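Local coordinates for cytoplasmic Protein STM1381 (Salmonella enterica subsp. enterica serovar Typhimurium, PDB 3SOZ), which is of unknown function but probably belongs to the class I glutamine amidotransferase-like proteins, at residues A[6-11]-A[73-78]; A[82-87]-A[99-104]; A[121-126]-A[141-146]. One frame throughout, in Å; residues are numbered along the deposited sequence.

Interaction 1: A[6-11]-A[73-78]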
ATOM      1  N   ILE A   6       0.672  23.086 -25.590  1.00 64.85           N
ATOM      2  CA  ILE A   6       0.450  22.373 -24.323  1.00 63.26           C
ATOM      3  C   ILE A   6       1.736  21.886 -23.682  1.00 62.11           C
ATOM      4  O   ILE A   6       2.767  21.628 -24.362  1.00 62.47           O
ATOM      5  CB  ILE A   6      -0.440  21.153 -24.490  1.00 63.01           C
ATOM      6  CG1 ILE A   6       0.251  20.147 -25.410  1.00 63.21           C
ATOM      7  CG2 ILE A   6      -1.814  21.568 -25.000  1.00 63.14           C
ATOM      8  CD1 ILE A   6       0.086  18.737 -24.990  1.00 62.73           C
ATOM      9  N   LEU A   7       1.659  21.756 -22.362  1.00 60.43           N
ATOM     10  CA  LEU A   7       2.699  21.078 -21.581  1.00 58.92           C
ATOM     11  C   LEU A   7       2.371  19.584 -21.414  1.00 57.88           C
ATOM     12  O   LEU A   7       1.355  19.220 -20.772  1.00 58.05           O
ATOM     13  CB  LEU A   7       2.838  21.730 -20.200  1.00 58.22           C
ATOM     14  CG  LEU A   7       4.065  21.247 -19.433  1.00 57.66           C
ATOM     15  CD1 LEU A   7       5.349  21.613 -20.139  1.00 54.21           C
ATOM     16  CD2 LEU A   7       4.041  21.764 -17.990  1.00 58.05           C
ATOM     17  N   PHE A   8       3.211  18.730 -21.977  1.00 56.16           N
ATOM     18  CA  PHE A   8       2.999  17.297 -21.764  1.00 55.51           C
ATOM     19  C   PHE A   8       3.936  16.564 -20.816  1.00 54.28           C
ATOM     20  O   PHE A   8       5.073  16.226 -21.165  1.00 53.01           O
ATOM     21  CB  PHE A   8       2.941  16.542 -23.066  1.00 55.84           C
ATOM     22  CG  PHE A   8       2.372  15.182 -22.917  1.00 56.03           C
ATOM     23  CD1 PHE A   8       3.157  14.138 -22.468  1.00 56.31           C
ATOM     24  CD2 PHE A   8       1.056  14.943 -23.239  1.00 56.63           C
ATOM     25  CE1 PHE A   8       2.651  12.902 -22.358  1.00 55.79           C
ATOM     26  CE2 PHE A   8       0.534  13.693 -23.125  1.00 55.59           C
ATOM     27  CZ  PHE A   8       1.323  12.681 -22.681  1.00 57.41           C
ATOM     28  N   ILE A   9       3.397  16.268 -19.642  1.00 53.13           N
ATOM     29  CA  ILE A   9       4.155  15.635 -18.594  1.00 52.24           C
ATOM     30  C   ILE A   9       3.950  14.105 -18.553  1.00 52.70           C
ATOM     31  O   ILE A   9       2.871  13.612 -18.157  1.00 51.75           O
ATOM     32  CB  ILE A   9       3.781  16.269 -17.224  1.00 52.41           C
ATOM     33  CG1 ILE A   9       3.857  17.810 -17.292  1.00 51.08           C
ATOM     34  CG2 ILE A   9       4.624  15.718 -16.112  1.00 50.49           C
ATOM     35  CD1 ILE A   9       3.493  18.472 -16.001  1.00 46.94           C
ATOM     36  N   GLY A  10       5.001  13.370 -18.950  1.00 52.79           N
ATOM     37  CA  GLY A  10       5.124  11.938 -18.642  1.00 53.26           C
ATOM     38  C   GLY A  10       6.531  11.370 -18.741  1.00 53.80           C
ATOM     39  O   GLY A  10       7.497  12.102 -18.861  1.00 54.19           O
ATOM     40  N   GLU A  11       6.659  10.049 -18.712  1.00 54.01           N
ATOM     41  CA  GLU A  11       7.985   9.404 -18.824  1.00 54.03           C
ATOM     42  C   GLU A  11       7.828   8.014 -19.375  1.00 52.93           C
ATOM     43  O   GLU A  11       6.768   7.413 -19.218  1.00 53.73           O
ATOM     44  CB  GLU A  11       8.638   9.247 -17.454  1.00 54.29           C
ATOM     45  CG  GLU A  11       9.759  10.202 -17.121  1.00 58.44           C
ATOM     46  CD  GLU A  11      11.084   9.837 -17.759  1.00 61.99           C
ATOM     47  OE1 GLU A  11      11.082   8.931 -18.629  1.00 64.30           O
ATOM     48  OE2 GLU A  11      12.125  10.473 -17.414  1.00 63.59           O
ATOM     49  N   ALA A  73      -2.930  24.069 -22.050  1.00 64.22           N
ATOM     50  CA  ALA A  73      -3.250  22.947 -21.162  1.00 63.17           C
ATOM     51  C   ALA A  73      -2.037  22.171 -20.663  1.00 62.76           C
ATOM     52  O   ALA A  73      -0.927  22.172 -21.259  1.00 62.44           O
ATOM     53  CB  ALA A  73      -4.196  22.006 -21.820  1.00 63.43           C
ATOM     54  N   ILE A  74      -2.257  21.503 -19.545  1.00 61.10           N
ATOM     55  CA  ILE A  74      -1.226  20.672 -19.001  1.00 60.38           C
ATOM     56  C   ILE A  74      -1.735  19.247 -19.065  1.00 59.83           C
ATOM     57  O   ILE A  74      -2.896  18.953 -18.688  1.00 59.82           O
ATOM     58  CB  ILE A  74      -0.838  21.089 -17.544  1.00 60.41           C
ATOM     59  CG1 ILE A  74      -0.411  22.569 -17.531  1.00 60.21           C
ATOM     60  CG2 ILE A  74       0.268  20.172 -17.013  1.00 57.47           C
ATOM     61  CD1 ILE A  74      -0.126  23.200 -16.153  1.00 60.59           C
ATOM     62  N   VAL A  75      -0.874  18.371 -19.571  1.00 58.21           N
ATOM     63  CA  VAL A  75      -1.158  16.922 -19.550  1.00 56.79           C
ATOM     64  C   VAL A  75      -0.269  16.160 -18.570  1.00 55.13           C
ATOM     65  O   VAL A  75       0.978  16.167 -18.673  1.00 54.30           O
ATOM     66  CB  VAL A  75      -0.984  16.282 -20.921  1.00 57.08           C
ATOM     67  CG1 VAL A  75      -1.668  14.928 -20.937  1.00 57.33           C
ATOM     68  CG2 VAL A  75      -1.553  17.216 -22.018  1.00 57.18           C
ATOM     69  N   ILE A  76      -0.933  15.534 -17.614  1.00 52.91           N
ATOM     70  CA  ILE A  76      -0.290  14.585 -16.758  1.00 51.61           C
ATOM     71  C   ILE A  76      -0.693  13.177 -17.172  1.00 50.24           C
ATOM     72  O   ILE A  76      -1.867  12.821 -17.162  1.00 50.54           O
ATOM     73  CB  ILE A  76      -0.680  14.820 -15.290  1.00 51.92           C
ATOM     74  CG1 ILE A  76      -0.514  16.299 -14.953  1.00 50.17           C
ATOM     75  CG2 ILE A  76       0.188  13.917 -14.352  1.00 51.94           C
ATOM     76  CD1 ILE A  76      -0.968  16.660 -13.573  1.00 49.71           C
ATOM     77  N   SER A  77       0.271  12.352 -17.498  1.00 48.60           N
ATOM     78  CA  SER A  77      -0.081  11.005 -17.860  1.00 47.60           C
ATOM     79  C   SER A  77       0.774   9.989 -17.164  1.00 47.48           C
ATOM     80  O   SER A  77       1.981   9.890 -17.413  1.00 46.41           O
ATOM     81  CB  SER A  77      -0.011  10.811 -19.389  1.00 47.86           C
ATOM     82  OG  SER A  77       0.982   9.894 -19.761  1.00 46.34           O
ATOM     83  N   ASP A  78       0.128   9.215 -16.296  1.00 47.70           N
ATOM     84  CA  ASP A  78       0.801   8.119 -15.610  1.00 47.71           C
ATOM     85  C   ASP A  78       2.026   8.583 -14.810  1.00 47.31           C
ATOM     86  O   ASP A  78       3.089   7.986 -14.915  1.00 47.85           O
ATOM     87  CB  ASP A  78       1.236   7.068 -16.638  1.00 47.51           C
ATOM     88  CG  ASP A  78       1.275   5.649 -16.057  1.00 48.58           C
ATOM     89  OD1 ASP A  78       0.862   5.394 -14.882  1.00 44.22           O
ATOM     90  OD2 ASP A  78       1.758   4.797 -16.810  1.00 51.50           O
TER
HETATM   91  O   HOH W   1       3.889   8.455 -18.141  1.00 48.30           O
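F8 and V75 stand side by side on neighbouring parallel strands, the ring meeting the valine obliquely and not stacking on it. With CG anti to the backbone N (chi1 -164°), the F8 ring swings toward the other strand, and its CE2 lies 3.3 Å from V75 CG1. From there CZ reaches on to S77 CB at 4.0 Å. V75 gives the most surface to the contact, and its second branch is used as well: CG2 receives CD1 of I6 at 3.7 Å, the two chains crossing at a slant. That approach depends on the I6 CG1 branch standing between its backbone N and carbonyl carbon (chi1 63°).

The other face of the sheet carries L7, I9, I74 and I76. Here I9 and I74 run side by side in the same direction, with I9 CD1 3.8 Å from I74 CG2. Between the two faces lies the backbone ladder of a parallel sheet: L7 N gives to A73 O, V75 N to L7 O (2.7 Å), I9 N to V75 O, and S77 N to I9 O (3.0 Å). Where the strands part, E11 N donates to a water that also lies beside S77 O.

Adjacent parallel strands with helices packed on them form the core of an alpha/beta sheet, consistent with the class I glutaminase-like family. Strands 6-10 and 73-77 lie inside the sheet, 12° from parallel. Strand 48-53 pairs with the first and strand 113-117 with the second; helix 36-42 covers F8 through L38 and L39, and I117 packs on V75 and S77.

Interaction 2: A[82-87]-A[99-104]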
ATOM      1  N   ASN A  82       3.964  11.797  -5.938  1.00 47.35           N
ATOM      2  CA  ASN A  82       5.277  11.821  -5.301  1.00 47.15           C
ATOM      3  C   ASN A  82       6.312  12.512  -6.168  1.00 46.86           C
ATOM      4  O   ASN A  82       7.172  13.231  -5.667  1.00 46.64           O
ATOM      5  CB  ASN A  82       5.765  10.399  -4.970  1.00 47.33           C
ATOM      6  CG  ASN A  82       5.068   9.787  -3.736  1.00 47.40           C
ATOM      7  OD1 ASN A  82       4.469  10.488  -2.912  1.00 43.37           O
ATOM      8  ND2 ASN A  82       5.161   8.456  -3.614  1.00 45.48           N
ATOM      9  N   THR A  83       6.258  12.251  -7.461  1.00 46.41           N
ATOM     10  CA  THR A  83       7.154  12.908  -8.355  1.00 46.75           C
ATOM     11  C   THR A  83       7.031  14.425  -8.310  1.00 46.87           C
ATOM     12  O   THR A  83       8.053  15.098  -8.416  1.00 47.46           O
ATOM     13  CB  THR A  83       6.951  12.407  -9.777  1.00 47.07           C
ATOM     14  OG1 THR A  83       7.338  11.042  -9.800  1.00 51.18           O
ATOM     15  CG2 THR A  83       7.826  13.159 -10.787  1.00 44.13           C
ATOM     16  N   PHE A  84       5.817  14.971  -8.183  1.00 46.87           N
ATOM     17  CA  PHE A  84       5.648  16.435  -8.110  1.00 47.23           C
ATOM     18  C   PHE A  84       6.042  16.991  -6.761  1.00 47.41           C
ATOM     19  O   PHE A  84       6.810  17.915  -6.714  1.00 48.30           O
ATOM     20  CB  PHE A  84       4.225  16.876  -8.446  1.00 47.16           C
ATOM     21  CG  PHE A  84       3.870  16.687  -9.877  1.00 48.01           C
ATOM     22  CD1 PHE A  84       4.223  17.641 -10.830  1.00 48.39           C
ATOM     23  CD2 PHE A  84       3.199  15.548 -10.288  1.00 46.12           C
ATOM     24  CE1 PHE A  84       3.904  17.459 -12.164  1.00 47.90           C
ATOM     25  CE2 PHE A  84       2.878  15.374 -11.601  1.00 47.67           C
ATOM     26  CZ  PHE A  84       3.237  16.312 -12.553  1.00 47.07           C
ATOM     27  N   LEU A  85       5.515  16.424  -5.678  1.00 47.49           N
ATOM     28  CA  LEU A  85       5.781  16.895  -4.325  1.00 47.48           C
ATOM     29  C   LEU A  85       7.213  16.681  -3.842  1.00 48.86           C
ATOM     30  O   LEU A  85       7.741  17.513  -3.090  1.00 50.01           O
ATOM     31  CB  LEU A  85       4.834  16.223  -3.345  1.00 46.97           C
ATOM     32  CG  LEU A  85       3.374  16.564  -3.594  1.00 46.67           C
ATOM     33  CD1 LEU A  85       2.462  15.665  -2.790  1.00 43.60           C
ATOM     34  CD2 LEU A  85       3.141  18.036  -3.260  1.00 44.19           C
ATOM     35  N   LEU A  86       7.854  15.588  -4.255  1.00 49.62           N
ATOM     36  CA  LEU A  86       9.192  15.258  -3.743  1.00 50.38           C
ATOM     37  C   LEU A  86      10.273  15.387  -4.819  1.00 50.57           C
ATOM     38  O   LEU A  86      10.886  14.385  -5.226  1.00 52.11           O
ATOM     39  CB  LEU A  86       9.194  13.869  -3.108  1.00 50.19           C
ATOM     40  CG  LEU A  86       8.114  13.775  -2.024  1.00 52.23           C
ATOM     41  CD1 LEU A  86       7.935  12.330  -1.568  1.00 55.12           C
ATOM     42  CD2 LEU A  86       8.422  14.640  -0.825  1.00 52.63           C
ATOM     43  N   GLN A  87      10.497  16.618  -5.282  1.00 49.98           N
ATOM     44  CA  GLN A  87      11.504  16.896  -6.304  1.00 49.46           C
ATOM     45  C   GLN A  87      12.869  16.702  -5.656  1.00 49.00           C
ATOM     46  O   GLN A  87      12.960  16.591  -4.416  1.00 48.27           O
ATOM     47  CB  GLN A  87      11.324  18.310  -6.842  1.00 49.78           C
ATOM     48  CG  GLN A  87      10.047  18.538  -7.651  1.00 51.37           C
ATOM     49  CD  GLN A  87       9.717  20.019  -7.862  1.00 54.41           C
ATOM     50  OE1 GLN A  87       8.608  20.448  -7.594  1.00 55.57           O
ATOM     51  NE2 GLN A  87      10.675  20.791  -8.368  1.00 55.71           N
ATOM     52  N   ASP A  99       5.010  24.016  -3.617  1.00 66.21           N
ATOM     53  CA  ASP A  99       4.158  22.876  -3.994  1.00 63.92           C
ATOM     54  C   ASP A  99       3.767  22.940  -5.464  1.00 62.50           C
ATOM     55  O   ASP A  99       2.907  23.720  -5.826  1.00 63.34           O
ATOM     56  CB  ASP A  99       2.913  22.858  -3.096  1.00 63.95           C
ATOM     57  CG  ASP A  99       1.902  21.765  -3.478  1.00 64.35           C
ATOM     58  OD1 ASP A  99       1.948  21.253  -4.629  1.00 62.73           O
ATOM     59  OD2 ASP A  99       1.049  21.419  -2.619  1.00 62.23           O
ATOM     60  N   ALA A 100       4.409  22.124  -6.299  1.00 61.43           N
ATOM     61  CA  ALA A 100       4.163  22.021  -7.774  1.00 60.26           C
ATOM     62  C   ALA A 100       2.718  21.765  -8.178  1.00 60.02           C
ATOM     63  O   ALA A 100       2.314  22.052  -9.312  1.00 59.93           O
ATOM     64  CB  ALA A 100       5.030  20.937  -8.372  1.00 59.41           C
ATOM     65  N   LEU A 101       1.951  21.197  -7.253  1.00 59.95           N
ATOM     66  CA  LEU A 101       0.572  20.818  -7.497  1.00 59.96           C
ATOM     67  C   LEU A 101      -0.338  21.997  -7.158  1.00 60.58           C
ATOM     68  O   LEU A 101      -1.434  22.125  -7.732  1.00 60.33           O
ATOM     69  CB  LEU A 101       0.216  19.577  -6.667  1.00 59.22           C
ATOM     70  CG  LEU A 101       0.191  18.138  -7.232  1.00 59.67           C
ATOM     71  CD1 LEU A 101       0.925  17.903  -8.566  1.00 58.34           C
ATOM     72  CD2 LEU A 101       0.639  17.119  -6.191  1.00 57.87           C
ATOM     73  N   GLN A 102       0.104  22.846  -6.219  1.00 60.67           N
ATOM     74  CA  GLN A 102      -0.551  24.121  -5.998  1.00 61.20           C
ATOM     75  C   GLN A 102      -0.372  24.887  -7.288  1.00 61.24           C
ATOM     76  O   GLN A 102      -1.330  25.449  -7.800  1.00 61.07           O
ATOM     77  CB  GLN A 102       0.063  24.921  -4.839  1.00 61.84           C
ATOM     78  CG  GLN A 102      -0.775  25.020  -3.570  1.00 62.90           C
ATOM     79  CD  GLN A 102      -2.234  25.308  -3.834  1.00 63.25           C
ATOM     80  OE1 GLN A 102      -3.079  25.025  -2.993  1.00 64.40           O
ATOM     81  NE2 GLN A 102      -2.541  25.856  -4.996  1.00 63.03           N
ATOM     82  N   LEU A 103       0.847  24.880  -7.826  1.00 60.85           N
ATOM     83  CA  LEU A 103       1.097  25.549  -9.090  1.00 61.79           C
ATOM     84  C   LEU A 103       0.137  25.161 -10.194  1.00 61.91           C
ATOM     85  O   LEU A 103      -0.360  26.035 -10.898  1.00 62.25           O
ATOM     86  CB  LEU A 103       2.542  25.367  -9.566  1.00 61.95           C
ATOM     87  CG  LEU A 103       3.477  26.431  -8.986  1.00 63.95           C
ATOM     88  CD1 LEU A 103       4.946  25.950  -8.784  1.00 63.90           C
ATOM     89  CD2 LEU A 103       3.378  27.721  -9.830  1.00 66.86           C
ATOM     90  N   ILE A 104      -0.125  23.867 -10.352  1.00 62.31           N
ATOM     91  CA  ILE A 104      -1.017  23.417 -11.416  1.00 62.76           C
ATOM     92  C   ILE A 104      -2.454  23.818 -11.075  1.00 63.29           C
ATOM     93  O   ILE A 104      -3.213  24.268 -11.946  1.00 63.74           O
ATOM     94  CB  ILE A 104      -0.831  21.917 -11.719  1.00 62.63           C
ATOM     95  CG1 ILE A 104       0.506  21.713 -12.442  1.00 62.72           C
ATOM     96  CG2 ILE A 104      -1.950  21.378 -12.611  1.00 63.60           C
ATOM     97  CD1 ILE A 104       1.190  20.425 -12.142  1.00 60.20           C
TER
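F84 and L101 supply the central apolar contact between two helical segments that meet mainly through side chains. The leucine crosses the phenylalanine at about a right angle and sets CD1 3.4 Å from F84 CG, obliquely to the ring. Two smaller groups meet the same aromatic residue: the A100 methyl lies at the edge of the ring, near its plane, with its CB 4.1 Å from F84 CB, and I104 CD1 comes to 4.0 Å from F84 CE1. The other branch of L101 serves the next residue along, its CD2 lying 3.8 Å from L85 CG. L101 therefore spreads its two methyls between F84 and L85.

A second kind of contact joins apolar and polar groups. L85 and D99 lie alongside one another, and L85 CD2 is 3.7 Å from D99 OD1.

No hydrogen bond crosses between the segments; D99 OD1 instead caps its own helix. D99 is the N-cap of helix 100-109, and with CG anti to the backbone N (chi1 176°) its OD1 accepts from L101 N at 2.6 Å and from Q102 N at 2.9 Å. The first donor arrives nearly in line with the C-O bond, the second from above the carboxylate plane (75° out of it).

V57 of helix 56-59 and Y132 also pack on F84, while E153 and Q156 of the second subunit lie against L85 and D99. Chemically, the helices are joined by packing, whereas the buried carboxylate is spent on its own helix start, where the amides of the first helical turn would be expected to favour its ionised form.

Interaction 3: A[121-126]-A[141-146]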
ATOM      1  N   LEU A 121       0.293   4.902 -12.214  1.00 41.62           N
ATOM      2  CA  LEU A 121       0.650   6.001 -11.348  1.00 41.03           C
ATOM      3  C   LEU A 121      -0.268   7.239 -11.507  1.00 40.99           C
ATOM      4  O   LEU A 121       0.182   8.380 -11.367  1.00 40.03           O
ATOM      5  CB  LEU A 121       2.108   6.365 -11.593  1.00 40.27           C
ATOM      6  CG  LEU A 121       3.104   5.333 -11.122  1.00 40.44           C
ATOM      7  CD1 LEU A 121       4.459   5.622 -11.700  1.00 37.77           C
ATOM      8  CD2 LEU A 121       3.122   5.245  -9.554  1.00 41.89           C
ATOM      9  N   SER A 122      -1.532   6.996 -11.819  1.00 41.42           N
ATOM     10  CA  SER A 122      -2.514   8.047 -11.961  1.00 43.27           C
ATOM     11  C   SER A 122      -3.567   7.799 -10.924  1.00 44.30           C
ATOM     12  O   SER A 122      -3.744   6.654 -10.405  1.00 44.16           O
ATOM     13  CB  SER A 122      -3.200   8.023 -13.335  1.00 43.69           C
ATOM     14  OG  SER A 122      -2.348   8.377 -14.425  1.00 46.69           O
ATOM     15  N   PHE A 123      -4.302   8.867 -10.653  1.00 44.31           N
ATOM     16  CA  PHE A 123      -5.384   8.841  -9.664  1.00 44.92           C
ATOM     17  C   PHE A 123      -4.902   8.246  -8.325  1.00 45.24           C
ATOM     18  O   PHE A 123      -4.006   8.826  -7.700  1.00 45.40           O
ATOM     19  CB  PHE A 123      -6.671   8.225 -10.254  1.00 44.07           C
ATOM     20  CG  PHE A 123      -7.002   8.765 -11.622  1.00 44.38           C
ATOM     21  CD1 PHE A 123      -7.546  10.050 -11.774  1.00 44.78           C
ATOM     22  CD2 PHE A 123      -6.726   8.018 -12.767  1.00 43.21           C
ATOM     23  CE1 PHE A 123      -7.813  10.573 -13.049  1.00 43.85           C
ATOM     24  CE2 PHE A 123      -7.003   8.517 -14.041  1.00 43.84           C
ATOM     25  CZ  PHE A 123      -7.553   9.812 -14.179  1.00 44.52           C
ATOM     26  N   THR A 124      -5.485   7.135  -7.879  1.00 45.51           N
ATOM     27  CA  THR A 124      -4.958   6.454  -6.719  1.00 45.89           C
ATOM     28  C   THR A 124      -3.818   5.520  -7.137  1.00 45.39           C
ATOM     29  O   THR A 124      -2.804   5.463  -6.462  1.00 47.38           O
ATOM     30  CB  THR A 124      -6.082   5.791  -5.854  1.00 46.79           C
ATOM     31  OG1 THR A 124      -6.969   6.820  -5.358  1.00 47.73           O
ATOM     32  CG2 THR A 124      -5.513   5.015  -4.643  1.00 45.67           C
ATOM     33  N   GLY A 125      -3.947   4.837  -8.264  1.00 44.42           N
ATOM     34  CA  GLY A 125      -2.862   4.033  -8.831  1.00 42.34           C
ATOM     35  C   GLY A 125      -2.574   2.716  -8.151  1.00 41.40           C
ATOM     36  O   GLY A 125      -3.154   2.387  -7.134  1.00 41.09           O
ATOM     37  N   ILE A 126      -1.659   1.961  -8.728  1.00 41.77           N
ATOM     38  CA  ILE A 126      -1.308   0.625  -8.213  1.00 42.09           C
ATOM     39  C   ILE A 126      -0.719   0.659  -6.824  1.00 43.02           C
ATOM     40  O   ILE A 126       0.046   1.542  -6.500  1.00 43.10           O
ATOM     41  CB  ILE A 126      -0.346  -0.105  -9.132  1.00 41.46           C
ATOM     42  CG1 ILE A 126      -0.028  -1.499  -8.536  1.00 42.80           C
ATOM     43  CG2 ILE A 126       0.870   0.738  -9.410  1.00 38.37           C
ATOM     44  CD1 ILE A 126       0.397  -2.571  -9.581  1.00 39.56           C
ATOM     45  N   LEU A 141      -9.868  17.985  -9.713  1.00 59.47           N
ATOM     46  CA  LEU A 141     -10.408  16.953 -10.624  1.00 58.17           C
ATOM     47  C   LEU A 141     -11.915  16.757 -10.521  1.00 57.58           C
ATOM     48  O   LEU A 141     -12.499  16.887  -9.431  1.00 56.78           O
ATOM     49  CB  LEU A 141      -9.705  15.593 -10.411  1.00 58.33           C
ATOM     50  CG  LEU A 141      -8.165  15.668 -10.380  1.00 58.34           C
ATOM     51  CD1 LEU A 141      -7.533  14.303 -10.007  1.00 54.05           C
ATOM     52  CD2 LEU A 141      -7.575  16.265 -11.691  1.00 53.86           C
ATOM     53  N   PRO A 142     -12.544  16.414 -11.668  1.00 57.21           N
ATOM     54  CA  PRO A 142     -13.970  16.214 -11.756  1.00 57.03           C
ATOM     55  C   PRO A 142     -14.419  14.843 -11.264  1.00 57.31           C
ATOM     56  O   PRO A 142     -15.621  14.526 -11.329  1.00 57.60           O
ATOM     57  CB  PRO A 142     -14.240  16.395 -13.244  1.00 57.58           C
ATOM     58  CG  PRO A 142     -12.950  15.998 -13.921  1.00 57.00           C
ATOM     59  CD  PRO A 142     -11.873  16.303 -12.984  1.00 56.83           C
ATOM     60  N   VAL A 143     -13.464  14.046 -10.764  1.00 57.71           N
ATOM     61  CA  VAL A 143     -13.729  12.716 -10.122  1.00 57.16           C
ATOM     62  C   VAL A 143     -13.304  12.608  -8.640  1.00 57.42           C
ATOM     63  O   VAL A 143     -12.347  13.286  -8.186  1.00 57.39           O
ATOM     64  CB  VAL A 143     -13.116  11.591 -10.910  1.00 56.64           C
ATOM     65  CG1 VAL A 143     -13.855  11.423 -12.235  1.00 56.26           C
ATOM     66  CG2 VAL A 143     -11.644  11.880 -11.171  1.00 57.26           C
ATOM     67  N   ASP A 144     -14.057  11.810  -7.882  1.00 57.31           N
ATOM     68  CA  ASP A 144     -13.591  11.355  -6.579  1.00 58.20           C
ATOM     69  C   ASP A 144     -12.806  10.069  -6.752  1.00 57.03           C
ATOM     70  O   ASP A 144     -13.150   9.244  -7.593  1.00 57.00           O
ATOM     71  CB  ASP A 144     -14.740  11.131  -5.584  1.00 59.70           C
ATOM     72  CG  ASP A 144     -15.239  12.440  -4.935  1.00 63.75           C
ATOM     73  OD1 ASP A 144     -14.411  13.351  -4.623  1.00 67.83           O
ATOM     74  OD2 ASP A 144     -16.477  12.560  -4.750  1.00 67.30           O
HETATM   75  N   MSE A 145     -11.754   9.920  -5.948  1.00 56.33           N
HETATM   76  CA  MSE A 145     -10.848   8.769  -5.983  1.00 54.81           C
HETATM   77  C   MSE A 145     -11.039   7.842  -4.805  1.00 53.99           C
HETATM   78  O   MSE A 145     -11.516   8.243  -3.750  1.00 53.56           O
HETATM   79  CB  MSE A 145      -9.397   9.252  -6.037  1.00 55.05           C
HETATM   80  CG  MSE A 145      -8.942   9.603  -7.436  1.00 54.98           C
HETATM   81 SE   MSE A 145      -7.434  10.805  -7.405  1.00 57.14          SE
HETATM   82  CE  MSE A 145      -8.235  12.475  -6.836  1.00 58.53           C
ATOM     83  N   LEU A 146     -10.655   6.590  -5.000  1.00 53.96           N
ATOM     84  CA  LEU A 146     -10.736   5.574  -3.960  1.00 53.79           C
ATOM     85  C   LEU A 146      -9.561   5.670  -2.969  1.00 53.70           C
ATOM     86  O   LEU A 146      -8.472   6.145  -3.303  1.00 53.83           O
ATOM     87  CB  LEU A 146     -10.738   4.200  -4.624  1.00 53.85           C
ATOM     88  CG  LEU A 146     -12.075   3.491  -4.895  1.00 55.81           C
ATOM     89  CD1 LEU A 146     -13.309   4.414  -4.942  1.00 55.99           C
ATOM     90  CD2 LEU A 146     -11.999   2.629  -6.139  1.00 55.81           C
TER
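T124 and L146 form the polar link between the loop 121-126 and the segment that holds the short strand 143-144. The threonine hydroxyl OG1 donates to L146 O at 2.6 Å, arriving in the carbonyl plane on a lone pair (C=O...donor angle 144°). OG1 stands beside its own backbone N, chi1 -62°, which turns it to the partner segment.

Next to this bond comes M145, modelled as selenomethionine. It slides past T124 in the opposite direction, with its CB 3.5 Å from T124 OG1. Its chain runs extended through chi2 (158°), which carries the selenium to the F123 backbone, SE to F123 CA being 3.6 Å. SE also lies at the edge of the F123 ring, near its plane, and CG of M145 is 3.9 Å from F123 CB. Farther along, V143 CG2 approaches the ring obliquely and more distantly, at 4.5 Å from F123 CE1.

The second shell fixes both backbones. D150 OD2 accepts from T124 N and G125 N, holding the loop at the point where the hydroxyl is presented, while K133 NZ binds M145 O on the partner side. F123 is further enclosed by N183 of strand 175-187 and C215 of strand 211-216, and L185 packs on V143 and M145.

The contact thus pairs one directed hydrogen bond with an apolar patch of selenium, methylene and aromatic groups. The hydroxyl of the buried T124 is satisfied by the L146 carbonyl, right beside the packing of M145 on F123.

In the fold
The centre of interaction 1 is about 7 Å from that of the chain, and both other contacts touch it. On one face of the central sheet, interaction 2 packs against it, centres about 13 Å apart, with F84 CZ 3.9 Å from I9 CG2, so helices 81-85 and 100-109 cover these strands together. Interaction 3, centred about 16 Å from the centre of interaction 1, meets the end of strand 73-77, where D78 OD1 probably accepts from L121 N (2.8 Å). Interactions 2 and 3 do not touch, their nearest atoms being about 6 Å apart. Function being unknown, none can be tied to a catalytic site; all three lie within what is probably one glutamine amidotransferase-like domain.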